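Local structure of cytochrome P450 RhF (Acinetobacter radioresistens, 6RO8) at residues A74-P79 with L341-A346. The protein is the heme domain of a self-sufficient class VII cytochrome P450, which probably inserts an oxygen atom into organic substrates at its heme iron. Sequence-based numbering, arbitrary orientation.
Sequences AIFRDP and LFLVSA. With HEM (protoporphyrin IX containing Fe), chain B.
Ile75, in the last turn of helix 69-77, faces strand 340-343 and meets both Leu341 and Leu343. Its CG2 methyl does the touching: held anti to the backbone N (chi1 -67° sets CG1 beside that N instead), this branch lies 3.8 Å from Leu343 CD1 and 4.2 Å from Leu341 CD1. Leu341 and Leu343, two apart along an extended strand, point to the same side of the sheet, and a beta-branched side chain suits this place because its short methyl reaches both without a long, flexible arm. Val66 and Phe82, from other strands of the same sheet, also touch Ile75 and help to bury it.

Phe76 follows, and its ring lies between Leu343 and a heme propionate. Leu343 CD2 sits 3.6 Å from the centroid of that ring and 7° off its normal, a CH-pi contact almost exactly over the centre of one face. Leucine's forked end serves both neighbours: CD1 is turned to Ile75, while CD2 divides its packing between Ile75 CG2 and the aromatic face. Phe76 CE1 lies 3.2 Å from heme O2A, a propionate oxygen that comes obliquely from the other side of the ring. A flat ring suits the place because it gives a broad apolar face to Leu343 CD2 and fills the space between that methyl and the propionate. Arg322, on the adjoining strand 320-324, hydrogen-bonds the heme through NH2 and probably helps to balance the propionate charge; its side chain also touches Ile75 and Phe76.

No hydrogen bond joins the two segments; their contact is wholly apolar and buried. In the cytochrome P450 fold this is a helix packed on the mixed beta-sheet, with Phe76, near the end of the helix, forming part of the heme pocket beside a propionate.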
loop_
_atom_site.group_PDB
_atom_site.type_symbol
_atom_site.label_atom_id
_atom_site.label_comp_id
_atom_site.label_asym_id
_atom_site.label_seq_id
_atom_site.Cartn_x
_atom_site.Cartn_y
_atom_site.Cartn_z
ATOM N N ALA A 74 -6.286 13.281 12.442
ATOM C CA ALA A 74 -5.618 13.996 13.524
ATOM C C ALA A 74 -4.295 13.327 13.889
ATOM O O ALA A 74 -3.263 13.996 14.029
ATOM C CB ALA A 74 -6.540 14.071 14.731
ATOM N N ILE A 75 -4.299 11.994 14.005
ATOM C CA ILE A 75 -3.075 11.268 14.328
ATOM C C ILE A 75 -2.032 11.410 13.211
ATOM O O ILE A 75 -0.834 11.599 13.484
ATOM C CB ILE A 75 -3.424 9.804 14.663
ATOM C CG1 ILE A 75 -4.237 9.759 15.963
ATOM C CG2 ILE A 75 -2.175 8.939 14.808
ATOM C CD1 ILE A 75 -5.364 8.739 15.979
ATOM N N PHE A 76 -2.462 11.354 11.943
ATOM C CA PHE A 76 -1.531 11.574 10.838
ATOM C C PHE A 76 -0.881 12.950 10.923
ATOM O O PHE A 76 0.302 13.109 10.593
ATOM C CB PHE A 76 -2.253 11.447 9.504
ATOM C CG PHE A 76 -2.226 10.082 8.915
ATOM C CD1 PHE A 76 -1.024 9.426 8.705
ATOM C CD2 PHE A 76 -3.409 9.457 8.530
ATOM C CE1 PHE A 76 -0.996 8.149 8.135
ATOM C CE2 PHE A 76 -3.388 8.188 7.949
ATOM C CZ PHE A 76 -2.178 7.535 7.759
ATOM N N ARG A 77 -1.643 13.957 11.364
ATOM C CA ARG A 77 -1.199 15.347 11.325
ATOM C C ARG A 77 -0.091 15.651 12.339
ATOM O O ARG A 77 0.656 16.614 12.150
ATOM C CB ARG A 77 -2.410 16.254 11.555
ATOM C CG ARG A 77 -2.136 17.737 11.404
ATOM C CD ARG A 77 -3.404 18.536 11.104
ATOM N NE ARG A 77 -4.601 17.940 11.691
ATOM C CZ ARG A 77 -5.840 18.175 11.265
ATOM N NH1 ARG A 77 -6.049 18.999 10.245
ATOM N NH2 ARG A 77 -6.872 17.588 11.865
ATOM N N ASP A 78 0.054 14.846 13.392
ATOM C CA ASP A 78 1.020 15.080 14.465
ATOM C C ASP A 78 2.023 13.933 14.491
ATOM O O ASP A 78 1.800 12.913 15.165
ATOM C CB ASP A 78 0.293 15.224 15.803
ATOM C CG ASP A 78 1.235 15.475 16.979
ATOM O OD1 ASP A 78 2.464 15.474 16.788
ATOM O OD2 ASP A 78 0.732 15.671 18.109
ATOM N N PRO A 79 3.149 14.058 13.791
ATOM C CA PRO A 79 4.140 12.978 13.778
ATOM C C PRO A 79 5.172 13.066 14.884
ATOM O O PRO A 79 6.053 12.203 14.943
ATOM C CB PRO A 79 4.806 13.152 12.405
ATOM C CG PRO A 79 4.741 14.610 12.152
ATOM C CD PRO A 79 3.537 15.159 12.894
ATOM N N LEU A 341 -0.873 2.080 17.569
ATOM C CA LEU A 341 -2.160 2.451 16.992
ATOM C C LEU A 341 -2.283 1.906 15.575
ATOM O O LEU A 341 -1.352 2.038 14.765
ATOM C CB LEU A 341 -2.323 3.973 16.967
ATOM C CG LEU A 341 -1.850 4.762 18.197
ATOM C CD1 LEU A 341 -2.210 6.239 18.029
ATOM C CD2 LEU A 341 -2.491 4.218 19.443
ATOM N N PHE A 342 -3.435 1.311 15.273
ATOM C CA PHE A 342 -3.852 1.041 13.897
ATOM C C PHE A 342 -4.752 2.173 13.434
ATOM O O PHE A 342 -5.816 2.408 14.019
ATOM C CB PHE A 342 -4.582 -0.296 13.779
ATOM C CG PHE A 342 -3.707 -1.407 13.309
ATOM C CD1 PHE A 342 -3.090 -1.329 12.068
ATOM C CD2 PHE A 342 -3.465 -2.503 14.108
ATOM C CE1 PHE A 342 -2.258 -2.346 11.633
ATOM C CE2 PHE A 342 -2.632 -3.516 13.689
ATOM C CZ PHE A 342 -2.025 -3.439 12.451
ATOM N N LEU A 343 -4.309 2.897 12.419
ATOM C CA LEU A 343 -5.133 3.917 11.771
ATOM C C LEU A 343 -5.858 3.232 10.621
ATOM O O LEU A 343 -5.270 3.035 9.554
ATOM C CB LEU A 343 -4.265 5.060 11.253
ATOM C CG LEU A 343 -3.729 6.113 12.230
ATOM C CD1 LEU A 343 -2.960 5.503 13.388
ATOM C CD2 LEU A 343 -2.882 7.152 11.486
ATOM N N VAL A 344 -7.126 2.856 10.807
ATOM C CA VAL A 344 -7.812 2.031 9.798
ATOM C C VAL A 344 -8.399 2.966 8.742
ATOM O O VAL A 344 -9.567 3.353 8.795
ATOM C CB VAL A 344 -8.859 1.113 10.411
ATOM C CG1 VAL A 344 -9.433 0.211 9.324
ATOM C CG2 VAL A 344 -8.234 0.285 11.469
ATOM N N SER A 345 -7.574 3.291 7.739
ATOM C CA SER A 345 -7.964 4.277 6.734
ATOM C C SER A 345 -9.138 3.811 5.870
ATOM O O SER A 345 -9.937 4.643 5.428
ATOM C CB SER A 345 -6.769 4.629 5.856
ATOM O OG SER A 345 -6.005 3.482 5.584
ATOM N N ALA A 346 -9.259 2.507 5.601
ATOM C CA ALA A 346 -10.484 2.006 4.982
ATOM C C ALA A 346 -11.713 2.428 5.781
ATOM O O ALA A 346 -12.730 2.829 5.207
ATOM C CB ALA A 346 -10.433 0.483 4.862
HETATM C CHA HEM B . 4.063 6.688 1.941
HETATM C CHB HEM B . 0.129 4.377 0.246
HETATM C CHC HEM B . 2.199 3.868 -4.140
HETATM C CHD HEM B . 6.265 5.751 -2.262
HETATM C C1A HEM B . 2.821 6.095 1.886
HETATM C C2A HEM B . 1.863 5.964 2.969
HETATM C C3A HEM B . 0.790 5.333 2.505
HETATM C C4A HEM B . 1.010 5.020 1.103
HETATM C CMA HEM B . -0.464 4.997 3.339
HETATM C CAA HEM B . 2.038 6.481 4.415
HETATM C CBA HEM B . 1.309 7.807 4.504
HETATM C CGA HEM B . 1.487 8.448 5.853
HETATM O O1A HEM B . 2.150 7.845 6.732
HETATM O O2A HEM B . 0.959 9.571 6.036
HETATM C C1B HEM B . 0.309 4.123 -1.093
HETATM C C2B HEM B . -0.715 3.650 -2.006
HETATM C C3B HEM B . -0.139 3.492 -3.222
HETATM C C4B HEM B . 1.264 3.871 -3.114
HETATM C CMB HEM B . -2.184 3.387 -1.580
HETATM C CAB HEM B . -0.762 3.040 -4.563
HETATM C CBB HEM B . -2.066 2.903 -4.801
HETATM C C1C HEM B . 3.491 4.331 -4.022
HETATM C C2C HEM B . 4.522 4.354 -5.045
HETATM C C3C HEM B . 5.638 4.886 -4.494
HETATM C C4C HEM B . 5.347 5.211 -3.126
HETATM C CMC HEM B . 4.312 3.852 -6.490
HETATM C CAC HEM B . 7.048 5.167 -5.081
HETATM C CBC HEM B . 7.385 4.854 -6.333
HETATM C C1D HEM B . 6.047 6.145 -0.965
HETATM C C2D HEM B . 7.029 6.737 -0.087
HETATM C C3D HEM B . 6.429 7.008 1.066
HETATM C C4D HEM B . 5.034 6.594 0.969
HETATM C CMD HEM B . 8.514 7.010 -0.411
HETATM C CAD HEM B . 7.140 7.627 2.291
HETATM C CBD HEM B . 7.122 9.149 2.259
HETATM C CGD HEM B . 7.394 9.674 3.650
HETATM O O1D HEM B . 7.601 8.850 4.565
HETATM O O2D HEM B . 7.396 10.913 3.862
HETATM N NA HEM B . 2.270 5.494 0.773
HETATM N NB HEM B . 1.495 4.244 -1.802
HETATM N NC HEM B . 4.041 4.861 -2.868
HETATM N ND HEM B . 4.839 6.077 -0.288
HETATM FE FE HEM B . 3.172 5.169 -1.081
HETATM O O HOH W 1 4.027 3.207 -0.233
#